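Local coordinates for aminopeptidase C (Lactobacillus rhamnosus, PDB 4K7C), which probably removes amino-terminal residues from peptides, as a cysteine aminopeptidase of the papain-like C1 family related to bleomycin hydrolase, at residues M362-V367 with E384-E389; G59-Q64 with K394-A399; F73-T78 with S314-S319; S67-M72 with S165-N170; D43-M48 with R327-L332. One frame throughout, in Å; residues are numbered along the deposited sequence. Where two conformers were deposited one is given.

Contact 1: residues M362-V367 with E384-E389; sequences MTHAMV and ENSWGE
Glu384 pairs with Val367 as an antiparallel hydrogen-bonded pair. Its two bonds are unequal: Glu384 N reaches Val367 O at 2.7 Å, while Val367 N to Glu384 O is weak at 3.3 Å. The two side chains lie on the same face of the sheet, and the Glu384 carboxylate continues to Arg80 and His81.

At Asn385 the chain leaves this pairing, and the side chain, with CG anti to the backbone N, turns its amide oxygen to the imidazole of His364. His364 NE2 donates to Asn385 OD1 over 2.8 Å with a nearly straight N-H...O angle of 170°. The oxygen sits at the ring edge, close to the imidazole plane, although amide and ring planes are 56° apart. A second donor, Ser386 N, grips Asn385 OD1 at 2.8 Å, and selenomethionine Met366 lies against the amide, its SE 3.5 Å from Asn385 CG.

Ser386 OG, held by Gln64, receives a bond from a water that also donates to Ala365 O. Trp387 follows, beside the imidazole. Its ring carries Asn385 ND2 over one face, 3.1 Å above the plane and offset toward the rim, and its NE1 lies 3.6 Å from His364 CE1. The His364 and Trp387 rings are near parallel, at 25°, but slid so far apart that they barely overlap.

Bonded at one edge and flanked by Trp387, the imidazole has its rotation restricted. With Cys70 of helix 70-87 touching His364, this is consistent with the papain-type Cys-His-Asn triad, Asn385 orienting the histidine.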
# COMPACT_ATOMS: atom_id res chain seq x y z
N MSE A 362 -31.01 9.55 -18.68
CA MSE A 362 -30.01 8.47 -18.89
C MSE A 362 -28.62 9.04 -18.75
O MSE A 362 -28.31 10.05 -19.33
CB MSE A 362 -30.07 7.74 -20.27
CG MSE A 362 -28.76 6.96 -20.57
SE MSE A 362 -28.89 6.08 -22.35
CE MSE A 362 -27.47 4.80 -22.47
N THR A 363 -27.80 8.38 -17.94
CA THR A 363 -26.45 8.76 -17.67
C THR A 363 -25.46 7.60 -17.98
O THR A 363 -24.26 7.82 -18.03
CB THR A 363 -26.24 9.18 -16.22
OG1 THR A 363 -26.47 8.03 -15.40
CG2 THR A 363 -27.19 10.33 -15.83
N HIS A 364 -25.95 6.38 -18.15
CA HIS A 364 -25.07 5.19 -18.28
C HIS A 364 -25.80 4.09 -19.09
O HIS A 364 -26.98 3.85 -18.95
CB HIS A 364 -24.66 4.70 -16.88
CG HIS A 364 -23.58 3.65 -16.87
ND1 HIS A 364 -22.42 3.75 -17.63
CD2 HIS A 364 -23.47 2.48 -16.18
CE1 HIS A 364 -21.66 2.68 -17.42
NE2 HIS A 364 -22.27 1.90 -16.54
N ALA A 365 -25.05 3.41 -19.94
CA ALA A 365 -25.57 2.31 -20.77
C ALA A 365 -24.93 1.05 -20.19
O ALA A 365 -23.69 1.02 -19.94
CB ALA A 365 -25.12 2.47 -22.25
N MSE A 366 -25.73 0.02 -20.08
CA MSE A 366 -25.30 -1.31 -19.65
C MSE A 366 -26.09 -2.31 -20.49
O MSE A 366 -26.77 -1.96 -21.43
CB MSE A 366 -25.41 -1.50 -18.11
CG MSE A 366 -24.56 -0.46 -17.36
SE MSE A 366 -24.76 -0.63 -15.40
CE MSE A 366 -26.58 0.07 -15.22
N VAL A 367 -26.02 -3.59 -20.10
CA VAL A 367 -26.63 -4.68 -20.80
C VAL A 367 -27.39 -5.59 -19.78
O VAL A 367 -26.83 -6.00 -18.77
CB VAL A 367 -25.55 -5.49 -21.62
CG1 VAL A 367 -26.19 -6.73 -22.27
CG2 VAL A 367 -24.84 -4.64 -22.61
N GLU A 384 -24.95 -6.56 -16.93
CA GLU A 384 -23.53 -6.52 -17.22
C GLU A 384 -23.02 -5.12 -17.25
O GLU A 384 -23.46 -4.29 -18.06
CB GLU A 384 -23.17 -7.22 -18.59
CG GLU A 384 -21.66 -7.11 -18.89
CD GLU A 384 -21.28 -7.76 -20.20
OE1 GLU A 384 -22.22 -8.07 -20.97
OE2 GLU A 384 -20.08 -7.81 -20.51
N ASN A 385 -22.08 -4.82 -16.33
CA ASN A 385 -21.49 -3.50 -16.29
C ASN A 385 -20.14 -3.55 -16.98
O ASN A 385 -19.74 -4.61 -17.40
CB ASN A 385 -21.36 -2.91 -14.87
CG ASN A 385 -21.41 -1.36 -14.84
OD1 ASN A 385 -21.31 -0.66 -15.84
ND2 ASN A 385 -21.59 -0.83 -13.64
N SER A 386 -19.53 -2.38 -17.18
CA SER A 386 -18.26 -2.22 -17.95
C SER A 386 -17.23 -1.46 -17.10
O SER A 386 -16.47 -0.58 -17.57
CB SER A 386 -18.50 -1.50 -19.30
OG SER A 386 -19.18 -0.25 -19.16
N TRP A 387 -17.23 -1.77 -15.80
CA TRP A 387 -16.32 -1.15 -14.85
C TRP A 387 -15.31 -2.12 -14.30
O TRP A 387 -14.70 -1.85 -13.24
CB TRP A 387 -17.12 -0.53 -13.67
CG TRP A 387 -17.97 0.59 -14.04
CD1 TRP A 387 -17.97 1.32 -15.24
CD2 TRP A 387 -19.04 1.18 -13.22
NE1 TRP A 387 -18.94 2.29 -15.16
CE2 TRP A 387 -19.63 2.20 -13.97
CE3 TRP A 387 -19.52 0.91 -11.93
CZ2 TRP A 387 -20.65 3.01 -13.46
CZ3 TRP A 387 -20.60 1.68 -11.42
CH2 TRP A 387 -21.18 2.70 -12.20
N GLY A 388 -15.15 -3.26 -14.98
CA GLY A 388 -14.26 -4.35 -14.58
C GLY A 388 -14.85 -5.17 -13.44
O GLY A 388 -16.01 -4.94 -12.95
N GLU A 389 -14.05 -6.09 -12.97
CA GLU A 389 -14.53 -7.20 -12.08
C GLU A 389 -14.54 -6.90 -10.60
O GLU A 389 -15.06 -7.73 -9.83
CB GLU A 389 -13.69 -8.46 -12.25
CG GLU A 389 -13.74 -9.06 -13.61
CD GLU A 389 -13.08 -10.42 -13.69
OE1 GLU A 389 -11.97 -10.60 -13.07
OE2 GLU A 389 -13.65 -11.28 -14.43
O HOH W 1 -21.66 -0.77 -19.80

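Contact 2: residues G59-Q64 with K394-A399; sequences GAVSNQ and KGYFVA
Tyr396 and Gly59 are tied by a side-chain to backbone hydrogen bond that the ring of Tyr396 reaches by passing Val61. From CB, the tyrosine's CG stands anti to the carbonyl carbon (chi1 -72°), which carries the ring towards the 59-64 loop. CD2 is the first atom to meet it, 3.7 Å from Val61 CG1. CE2 comes closer to the same methyl, at 3.5 Å, and CZ lies 3.4 Å from Gly59 O. At the tip, Tyr396 OH donates to Gly59 O over 2.6 Å; the acceptor lies in the ring plane, yet the hydroxyl sits 37° out of the carbonyl plane. The same OH is also hydrogen-bonded to Thr58.

Beside the ring, Val61 CG2 approaches Gly395 CA to 3.9 Å, where a side chain on Gly395 would collide with that methyl. A water accepts from Val61 N at 3.0 Å and donates to Lys394 O.

Lys382 makes a cation-pi contact with the tyrosine ring. Strand 396-400, which begins at Tyr396, runs between strands 377-384 and 331-332, while the 59-64 loop leads from strand 54-55 towards helix 70-87, whose Arg80 bonds to Ala60 O.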
# COMPACT_ATOMS: atom_id res chain seq x y z
N GLY A 59 -20.03 -14.63 -19.72
CA GLY A 59 -18.60 -14.58 -19.39
C GLY A 59 -18.14 -13.25 -18.70
O GLY A 59 -18.91 -12.62 -17.97
N ALA A 60 -16.86 -12.94 -18.85
CA ALA A 60 -16.22 -11.92 -18.07
C ALA A 60 -16.50 -10.53 -18.63
O ALA A 60 -16.69 -10.33 -19.86
CB ALA A 60 -14.71 -12.18 -17.93
N VAL A 61 -16.56 -9.55 -17.70
CA VAL A 61 -16.78 -8.15 -18.09
C VAL A 61 -15.57 -7.40 -18.65
O VAL A 61 -14.38 -7.80 -18.50
CB VAL A 61 -17.37 -7.33 -16.89
CG1 VAL A 61 -18.64 -8.03 -16.31
CG2 VAL A 61 -16.35 -7.18 -15.77
N SER A 62 -15.89 -6.31 -19.34
CA SER A 62 -14.90 -5.38 -19.87
C SER A 62 -14.83 -4.18 -18.88
O SER A 62 -15.58 -4.11 -17.87
CB SER A 62 -15.32 -4.92 -21.30
OG SER A 62 -16.65 -4.44 -21.32
N ASN A 63 -13.93 -3.24 -19.13
CA ASN A 63 -13.67 -2.12 -18.23
C ASN A 63 -13.25 -0.92 -19.04
O ASN A 63 -12.16 -0.89 -19.66
CB ASN A 63 -12.53 -2.48 -17.25
CG ASN A 63 -12.37 -1.43 -16.18
OD1 ASN A 63 -12.98 -0.37 -16.21
ND2 ASN A 63 -11.52 -1.73 -15.21
N GLN A 64 -14.12 0.09 -19.05
CA GLN A 64 -13.92 1.35 -19.75
C GLN A 64 -12.96 2.32 -19.09
O GLN A 64 -12.52 3.30 -19.71
CB GLN A 64 -15.29 2.00 -19.95
CG GLN A 64 -15.86 2.69 -18.71
CD GLN A 64 -17.30 2.98 -18.85
OE1 GLN A 64 -18.12 2.08 -19.10
NE2 GLN A 64 -17.62 4.24 -18.82
N LYS A 394 -18.34 -10.01 -9.76
CA LYS A 394 -17.40 -10.07 -10.87
C LYS A 394 -17.73 -9.12 -11.99
O LYS A 394 -17.58 -9.44 -13.14
CB LYS A 394 -17.33 -11.50 -11.36
CG LYS A 394 -16.65 -12.39 -10.33
CD LYS A 394 -17.01 -13.82 -10.53
CE LYS A 394 -16.13 -14.64 -9.60
NZ LYS A 394 -16.41 -16.09 -9.76
N GLY A 395 -18.19 -7.95 -11.62
CA GLY A 395 -18.56 -6.87 -12.54
C GLY A 395 -20.01 -6.81 -13.04
O GLY A 395 -20.37 -5.91 -13.72
N TYR A 396 -20.83 -7.75 -12.57
CA TYR A 396 -22.26 -7.75 -12.82
C TYR A 396 -23.05 -7.12 -11.67
O TYR A 396 -22.72 -7.29 -10.46
CB TYR A 396 -22.74 -9.18 -13.04
CG TYR A 396 -22.30 -9.77 -14.39
CD1 TYR A 396 -23.14 -9.67 -15.48
CD2 TYR A 396 -21.01 -10.34 -14.59
CE1 TYR A 396 -22.76 -10.15 -16.71
CE2 TYR A 396 -20.62 -10.81 -15.78
CZ TYR A 396 -21.49 -10.74 -16.87
OH TYR A 396 -21.07 -11.23 -18.11
N PHE A 397 -24.06 -6.38 -12.05
CA PHE A 397 -24.92 -5.63 -11.12
C PHE A 397 -26.30 -6.36 -11.11
O PHE A 397 -26.54 -7.26 -11.94
CB PHE A 397 -25.04 -4.20 -11.59
CG PHE A 397 -23.94 -3.26 -11.14
CD1 PHE A 397 -22.65 -3.67 -10.99
CD2 PHE A 397 -24.22 -1.92 -10.97
CE1 PHE A 397 -21.65 -2.79 -10.59
CE2 PHE A 397 -23.25 -1.06 -10.56
CZ PHE A 397 -21.97 -1.50 -10.36
N VAL A 398 -27.17 -5.97 -10.18
CA VAL A 398 -28.51 -6.49 -10.09
C VAL A 398 -29.42 -5.29 -9.89
O VAL A 398 -29.09 -4.37 -9.07
CB VAL A 398 -28.64 -7.57 -9.04
CG1 VAL A 398 -28.06 -7.09 -7.72
CG2 VAL A 398 -30.10 -7.98 -8.88
N ALA A 399 -30.57 -5.25 -10.62
CA ALA A 399 -31.48 -4.12 -10.55
C ALA A 399 -32.84 -4.68 -10.17
O ALA A 399 -33.28 -5.70 -10.77
CB ALA A 399 -31.63 -3.41 -11.86
O HOH W 2 -16.25 -10.80 -15.00

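Contact 3: residues F73-T78 with S314-S319; sequences FAALNT and SVWFGS
Trp316 turns the CD1-NE1 end of its indole to Ala74 and Ala75 of helix 70-87, and this apolar contact is the main one. Trp316 CD1 is 3.6 Å from Ala74 CB and 4.0 Å from Ala75 CB. The tryptophan's CG, anti to the backbone N (chi1 -174°), carries the ring towards the helix. Ala75 N lies in the indole plane, at its edge, 3.3 Å from CD1, so the backbone itself takes part in the packing. The small alanine side chains are consistent with the close approach: the axes of helix 73-78 and strand 315-319 pass 8.2 Å apart and run nearly antiparallel, at 166°.

This is helix against sheet, as expected of the papain-like fold, where the helix that begins at the probable nucleophile, here Cys70, packs on the beta domain. Strands 364-374 and 408-414 flank strand 315-319 on its two sides.

No hydrogen bond crosses between the segments. Trp316 NE1 bonds to Trp71 O, one turn back in the helix, and Thr78 OG1 donates to Ala75 O at 2.7 Å, in the carbonyl plane on a lone pair. With OG1 so held, CG2 is left facing the strand, where it meets Ser314 OG at 3.5 Å, a van der Waals contact. Replacing Thr78 by a glycine would probably open a gap beside Ser314 OG and deprive Ala75 O of its side-chain donor. Trp142 meets the indole edge-to-face.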
# COMPACT_ATOMS: atom_id res chain seq x y z
N PHE A 73 -19.11 0.30 -24.97
CA PHE A 73 -18.81 -0.94 -24.26
C PHE A 73 -20.04 -1.82 -24.24
O PHE A 73 -19.95 -3.04 -24.54
CB PHE A 73 -18.27 -0.69 -22.82
CG PHE A 73 -16.78 -0.42 -22.81
CD1 PHE A 73 -15.89 -1.38 -22.34
CD2 PHE A 73 -16.29 0.74 -23.27
CE1 PHE A 73 -14.54 -1.16 -22.34
CE2 PHE A 73 -14.92 1.00 -23.30
CZ PHE A 73 -14.04 0.01 -22.87
N ALA A 74 -21.19 -1.21 -23.93
CA ALA A 74 -22.43 -1.97 -23.85
C ALA A 74 -22.87 -2.52 -25.22
O ALA A 74 -23.21 -3.70 -25.36
CB ALA A 74 -23.52 -1.16 -23.23
N ALA A 75 -22.79 -1.71 -26.22
CA ALA A 75 -23.15 -2.20 -27.58
C ALA A 75 -22.19 -3.30 -27.97
O ALA A 75 -22.62 -4.37 -28.47
CB ALA A 75 -23.12 -1.11 -28.59
N LEU A 76 -20.87 -3.05 -27.85
CA LEU A 76 -19.91 -4.06 -28.23
C LEU A 76 -20.04 -5.35 -27.38
O LEU A 76 -19.73 -6.44 -27.82
CB LEU A 76 -18.48 -3.50 -28.17
CG LEU A 76 -18.19 -2.37 -29.20
CD1 LEU A 76 -16.83 -1.66 -28.96
CD2 LEU A 76 -18.24 -2.88 -30.62
N ASN A 77 -20.55 -5.21 -26.16
CA ASN A 77 -20.83 -6.36 -25.34
C ASN A 77 -21.88 -7.25 -26.00
O ASN A 77 -21.71 -8.46 -26.09
CB ASN A 77 -21.32 -5.98 -23.92
CG ASN A 77 -20.17 -5.58 -22.99
OD1 ASN A 77 -19.01 -5.95 -23.19
ND2 ASN A 77 -20.53 -4.83 -21.89
N THR A 78 -22.93 -6.66 -26.48
CA THR A 78 -24.04 -7.41 -27.14
C THR A 78 -23.47 -8.19 -28.34
O THR A 78 -23.73 -9.37 -28.47
CB THR A 78 -25.27 -6.60 -27.56
OG1 THR A 78 -25.00 -5.60 -28.53
CG2 THR A 78 -25.92 -5.93 -26.26
N SER A 314 -29.16 -10.74 -25.23
CA SER A 314 -28.92 -9.64 -24.29
C SER A 314 -29.49 -8.31 -24.78
O SER A 314 -29.83 -8.11 -25.98
CB SER A 314 -27.40 -9.58 -23.98
OG SER A 314 -26.61 -9.14 -25.07
N VAL A 315 -29.70 -7.39 -23.89
CA VAL A 315 -30.42 -6.19 -24.24
C VAL A 315 -29.66 -4.92 -23.78
O VAL A 315 -29.51 -4.71 -22.56
CB VAL A 315 -31.85 -6.19 -23.59
CG1 VAL A 315 -32.63 -4.95 -23.92
CG2 VAL A 315 -32.70 -7.41 -23.98
N TRP A 316 -29.21 -4.09 -24.71
CA TRP A 316 -28.60 -2.83 -24.38
C TRP A 316 -29.67 -1.93 -23.75
O TRP A 316 -30.84 -1.89 -24.23
CB TRP A 316 -28.07 -2.16 -25.64
CG TRP A 316 -27.28 -0.93 -25.58
CD1 TRP A 316 -25.97 -0.80 -25.79
CD2 TRP A 316 -27.77 0.45 -25.47
NE1 TRP A 316 -25.58 0.48 -25.77
CE2 TRP A 316 -26.65 1.28 -25.56
CE3 TRP A 316 -29.00 1.01 -25.15
CZ2 TRP A 316 -26.73 2.65 -25.46
CZ3 TRP A 316 -29.09 2.38 -25.11
CH2 TRP A 316 -27.98 3.20 -25.23
N PHE A 317 -29.29 -1.31 -22.63
CA PHE A 317 -30.19 -0.37 -21.94
C PHE A 317 -29.53 0.83 -21.34
O PHE A 317 -28.37 0.75 -20.94
CB PHE A 317 -31.07 -1.09 -20.86
CG PHE A 317 -30.39 -1.34 -19.55
CD1 PHE A 317 -29.50 -2.39 -19.41
CD2 PHE A 317 -30.71 -0.59 -18.43
CE1 PHE A 317 -28.85 -2.65 -18.24
CE2 PHE A 317 -30.12 -0.90 -17.19
CZ PHE A 317 -29.19 -1.94 -17.11
N GLY A 318 -30.31 1.93 -21.29
CA GLY A 318 -29.93 3.21 -20.74
C GLY A 318 -30.69 3.54 -19.48
O GLY A 318 -31.88 3.36 -19.40
N SER A 319 -29.94 3.97 -18.45
CA SER A 319 -30.52 4.22 -17.12
C SER A 319 -29.79 5.38 -16.40
O SER A 319 -28.72 5.87 -16.83
CB SER A 319 -30.46 2.96 -16.23
OG SER A 319 -29.15 2.57 -15.91

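Contact 4: residues S67-M72 with S165-N170; sequences SGRCWM and SSSKSN
Arg69 extends through chi2 (179°) and bends at chi3 (-62°), which brings its guanidinium under the carbonyl oxygen of Ser166, while Ser67 swings OG between its own N and carbonyl carbon (chi1 73°) to meet the same group at the edge. The two oxygens approach the guanidinium very differently. Ser67 OG lies near its plane and accepts from Arg69 NE at 2.8 Å, a bond that helps fix how the flat group is turned; Gln64 O is a further acceptor, of NH2. Ser166 O stands 2.9 Å above the centre of one face. Although it is 3.0 Å from Arg69 NH2, the angle is too poor for a hydrogen bond; the approach is better read as a carbonyl dipole resting on the positive group, probably favourable.

Around this core Ser67 meets its neighbours' oxygens with its carbons. Ser67 CB is 3.6 Å from Ser166 O, and Ser169 OG comes within 3.6 Å of Ser67 CA. A water donates to Ser167 OG over 2.7 Å and accepts only a weak bond from Arg69 NH2. Glu162 draws several of these groups together, by a salt bridge to Arg69 NH2 and hydrogen bonds to Ser166 OG and Ser167 OG. Asp138 accepts from Gly68 N and is bonded to Ser169 OG.

Arg69 occupies the N-cap position of helix 70-87, whose first residue is Cys70, and makes a cation-pi contact with Phe100 of helix 96-117. The serine-rich loop 165-170 comes after helix 142-152 and leads into helix 170-192, so the contact joins the start of the probable nucleophile's helix to the connection between two others.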
# COMPACT_ATOMS: atom_id res chain seq x y z
N SER A 67 -13.13 6.80 -18.72
CA SER A 67 -13.67 7.36 -19.91
C SER A 67 -15.20 7.20 -19.84
O SER A 67 -15.73 6.46 -18.99
CB SER A 67 -13.15 6.59 -21.16
OG SER A 67 -13.74 5.33 -21.25
N GLY A 68 -15.90 7.99 -20.66
CA GLY A 68 -17.40 7.92 -20.71
C GLY A 68 -17.91 7.10 -21.90
O GLY A 68 -18.87 7.51 -22.58
N ARG A 69 -17.37 5.89 -22.08
CA ARG A 69 -17.60 5.12 -23.26
C ARG A 69 -18.62 4.01 -22.98
O ARG A 69 -18.70 3.06 -23.74
CB ARG A 69 -16.29 4.48 -23.81
CG ARG A 69 -15.34 5.47 -24.32
CD ARG A 69 -14.04 4.86 -24.82
NE ARG A 69 -13.32 4.16 -23.74
CZ ARG A 69 -12.34 3.32 -23.91
NH1 ARG A 69 -11.91 2.92 -25.12
NH2 ARG A 69 -11.77 2.79 -22.83
N CYS A 70 -19.45 4.17 -21.93
CA CYS A 70 -20.35 3.06 -21.53
C CYS A 70 -21.19 2.56 -22.72
O CYS A 70 -21.18 1.38 -23.00
CB CYS A 70 -21.23 3.49 -20.38
SG CYS A 70 -22.28 4.81 -20.93
N TRP A 71 -21.75 3.50 -23.50
CA TRP A 71 -22.64 3.18 -24.64
C TRP A 71 -21.96 2.25 -25.65
O TRP A 71 -22.56 1.32 -26.12
CB TRP A 71 -23.11 4.45 -25.31
CG TRP A 71 -22.03 5.33 -25.94
CD1 TRP A 71 -20.97 5.96 -25.30
CD2 TRP A 71 -21.94 5.71 -27.31
NE1 TRP A 71 -20.24 6.66 -26.20
CE2 TRP A 71 -20.83 6.57 -27.43
CE3 TRP A 71 -22.69 5.41 -28.44
CZ2 TRP A 71 -20.48 7.15 -28.65
CZ3 TRP A 71 -22.34 6.01 -29.65
CH2 TRP A 71 -21.27 6.85 -29.74
N MSE A 72 -20.67 2.50 -25.90
CA MSE A 72 -19.86 1.67 -26.80
C MSE A 72 -19.53 0.31 -26.23
O MSE A 72 -19.67 -0.70 -26.87
CB MSE A 72 -18.52 2.33 -27.13
CG MSE A 72 -18.56 3.71 -27.62
SE MSE A 72 -16.69 4.25 -27.90
CE MSE A 72 -17.43 5.94 -28.48
N SER A 165 -4.92 7.66 -23.55
CA SER A 165 -6.03 8.58 -23.63
C SER A 165 -7.35 7.81 -23.75
O SER A 165 -8.36 8.30 -23.34
CB SER A 165 -5.88 9.52 -24.79
OG SER A 165 -4.82 10.37 -24.63
N SER A 166 -7.33 6.64 -24.36
CA SER A 166 -8.60 5.93 -24.55
C SER A 166 -9.14 5.48 -23.22
O SER A 166 -10.35 5.42 -23.04
CB SER A 166 -8.49 4.71 -25.49
OG SER A 166 -7.58 3.70 -25.09
N SER A 167 -8.25 5.15 -22.29
CA SER A 167 -8.61 4.68 -20.97
C SER A 167 -8.56 5.83 -19.88
O SER A 167 -8.90 5.61 -18.70
CB SER A 167 -7.75 3.44 -20.63
OG SER A 167 -8.35 2.21 -21.10
N LYS A 168 -8.22 7.06 -20.29
CA LYS A 168 -8.19 8.24 -19.44
C LYS A 168 -8.31 9.45 -20.36
O LYS A 168 -7.30 10.03 -20.76
CB LYS A 168 -6.91 8.28 -18.64
CG LYS A 168 -6.75 9.31 -17.55
CD LYS A 168 -5.63 8.82 -16.61
CE LYS A 168 -5.14 9.93 -15.69
NZ LYS A 168 -6.15 11.00 -15.45
N SER A 169 -9.56 9.71 -20.77
CA SER A 169 -9.84 10.62 -21.89
C SER A 169 -9.92 12.09 -21.55
O SER A 169 -10.14 12.93 -22.44
CB SER A 169 -11.13 10.23 -22.54
OG SER A 169 -12.20 10.17 -21.57
N ASN A 170 -9.77 12.42 -20.26
CA ASN A 170 -9.95 13.83 -19.86
C ASN A 170 -9.10 14.83 -20.64
O ASN A 170 -9.61 15.84 -21.12
CB ASN A 170 -9.79 14.00 -18.35
CG ASN A 170 -10.97 13.44 -17.55
O HOH W 3 -10.29 0.28 -21.14

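Contact 5: residues D43-M48 with R327-L332; sequences DSKVAM and RQLGIL
Ile331 pushes its two branches against different residues of helix 42-47 and its end. With CG1 anti to the carbonyl carbon (chi1 -64°), CG2 falls anti to the backbone N and touches both Ser44 OG and Met48 CG, 3.9 Å from each of these atoms. The other branch ends in CD1, which meets Lys45 CG at 3.8 Å, the two side chains crossing at about a right angle. Selenomethionine Met48 crosses Ile331 obliquely and bends at chi2, so it touches with CG while its selenium turns off the contact.

Strand 331-332 is reached through a G1 beta bulge: Gly330, with positive phi, and Ile331 both face Asp326 in the short antiparallel pair 325-326 with 331-332. The turn before it presents Leu329. Lys45, extended beyond CG, slants across this leucine, its CE 3.6 Å from Leu329 CD1.

Cutting Ile331 back to an alanine would probably open a gap beside the helix, taking from Lys45 CG and Met48 CG the branches they rest on.

Asp333 takes the Ser44 hydroxyl by a hydrogen bond, and Met48 also packs on Val398 and Ser400 of strand 396-400.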
# COMPACT_ATOMS: atom_id res chain seq x y z
N ASP A 43 -31.99 -5.34 4.15
CA ASP A 43 -33.17 -6.06 3.53
C ASP A 43 -33.08 -6.09 1.98
O ASP A 43 -33.49 -7.04 1.32
CB ASP A 43 -34.49 -5.45 3.89
CG ASP A 43 -34.79 -5.52 5.43
OD1 ASP A 43 -34.08 -6.20 6.15
OD2 ASP A 43 -35.71 -4.82 5.89
N SER A 44 -32.60 -4.99 1.43
CA SER A 44 -32.36 -4.94 -0.01
C SER A 44 -31.27 -5.92 -0.41
O SER A 44 -31.38 -6.64 -1.47
CB SER A 44 -32.02 -3.55 -0.42
OG SER A 44 -31.67 -3.44 -1.78
N LYS A 45 -30.16 -5.89 0.30
CA LYS A 45 -29.13 -6.87 0.02
C LYS A 45 -29.64 -8.33 -0.00
O LYS A 45 -29.22 -9.15 -0.87
CB LYS A 45 -27.98 -6.74 0.99
CG LYS A 45 -27.22 -5.38 0.92
CD LYS A 45 -26.17 -5.22 2.03
CE LYS A 45 -25.49 -3.88 1.94
NZ LYS A 45 -24.50 -3.68 3.03
N VAL A 46 -30.49 -8.67 0.97
CA VAL A 46 -31.10 -9.98 0.98
C VAL A 46 -31.97 -10.23 -0.28
O VAL A 46 -31.83 -11.28 -0.93
CB VAL A 46 -31.83 -10.24 2.31
CG1 VAL A 46 -32.67 -11.51 2.30
CG2 VAL A 46 -30.78 -10.21 3.47
N ALA A 47 -32.83 -9.28 -0.62
CA ALA A 47 -33.75 -9.40 -1.75
C ALA A 47 -33.03 -9.47 -3.07
O ALA A 47 -33.54 -10.03 -4.00
CB ALA A 47 -34.75 -8.22 -1.75
N MSE A 48 -31.85 -8.87 -3.14
CA MSE A 48 -31.09 -8.65 -4.41
C MSE A 48 -30.03 -9.69 -4.63
O MSE A 48 -29.06 -9.49 -5.36
CB MSE A 48 -30.58 -7.26 -4.48
CG MSE A 48 -31.70 -6.23 -4.48
SE MSE A 48 -32.70 -6.38 -6.22
CE MSE A 48 -34.43 -6.98 -5.52
N ARG A 327 -22.95 1.39 -5.88
CA ARG A 327 -22.11 1.13 -7.06
C ARG A 327 -20.85 0.35 -6.81
O ARG A 327 -20.12 0.03 -7.76
CB ARG A 327 -21.85 2.47 -7.76
CG ARG A 327 -23.18 2.95 -8.28
CD ARG A 327 -23.17 4.17 -9.11
NE ARG A 327 -22.75 5.38 -8.44
CZ ARG A 327 -23.37 6.00 -7.43
NH1 ARG A 327 -24.46 5.52 -6.76
NH2 ARG A 327 -22.86 7.16 -7.05
N GLN A 328 -20.62 -0.01 -5.55
CA GLN A 328 -19.59 -0.93 -5.19
C GLN A 328 -20.12 -2.33 -5.14
O GLN A 328 -19.52 -3.26 -5.75
CB GLN A 328 -18.84 -0.49 -3.86
CG GLN A 328 -17.81 -1.53 -3.41
CD GLN A 328 -16.68 -1.72 -4.45
OE1 GLN A 328 -16.28 -2.86 -4.76
NE2 GLN A 328 -16.20 -0.58 -5.03
N LEU A 329 -21.20 -2.55 -4.41
CA LEU A 329 -21.82 -3.87 -4.29
C LEU A 329 -22.59 -4.20 -5.57
O LEU A 329 -22.91 -5.32 -5.78
CB LEU A 329 -22.71 -3.98 -3.10
CG LEU A 329 -21.95 -3.85 -1.81
CD1 LEU A 329 -22.93 -3.96 -0.63
CD2 LEU A 329 -20.81 -4.89 -1.68
N GLY A 330 -22.87 -3.18 -6.37
CA GLY A 330 -23.68 -3.34 -7.61
C GLY A 330 -25.13 -3.65 -7.45
O GLY A 330 -25.68 -4.38 -8.22
N ILE A 331 -25.76 -2.96 -6.50
CA ILE A 331 -27.16 -3.14 -6.26
C ILE A 331 -27.88 -1.84 -6.66
O ILE A 331 -27.56 -0.73 -6.14
CB ILE A 331 -27.39 -3.43 -4.75
CG1 ILE A 331 -26.76 -4.73 -4.31
CG2 ILE A 331 -28.90 -3.46 -4.48
CD1 ILE A 331 -26.72 -4.98 -2.82
N LEU A 332 -28.84 -2.00 -7.58
CA LEU A 332 -29.65 -0.92 -8.06
C LEU A 332 -31.07 -1.25 -7.57
O LEU A 332 -31.75 -2.10 -8.14
CB LEU A 332 -29.59 -0.89 -9.59
CG LEU A 332 -28.24 -0.92 -10.31
CD1 LEU A 332 -28.28 -0.82 -11.85
CD2 LEU A 332 -27.37 0.18 -9.78

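In the fold
Contact 1 holds the probable catalytic histidine and asparagine, and contacts 2 and 4, centred about 7 Å and 12 Å from it, bring the other elements of a papain-like site. Contact 4 supplies Cys70, and contact 2 supplies Gln64, whose place matches that of the oxyanion-hole glutamine of papain. Gly388 N bonds to Ser62 O at 3.0 Å, joining contacts 1 and 2. Contacts 3 and 4 share helix 70-87, their centres about 16 Å apart. Contact 3 continues the sheet of contact 1, with Met366 N bonded to Phe317 O at 2.9 Å. Contact 5 is peripheral, its centre about 16 Å from that of contact 1 and about 26 Å from that of contact 4, yet Leu332 N bonds to Val398 O of contact 2.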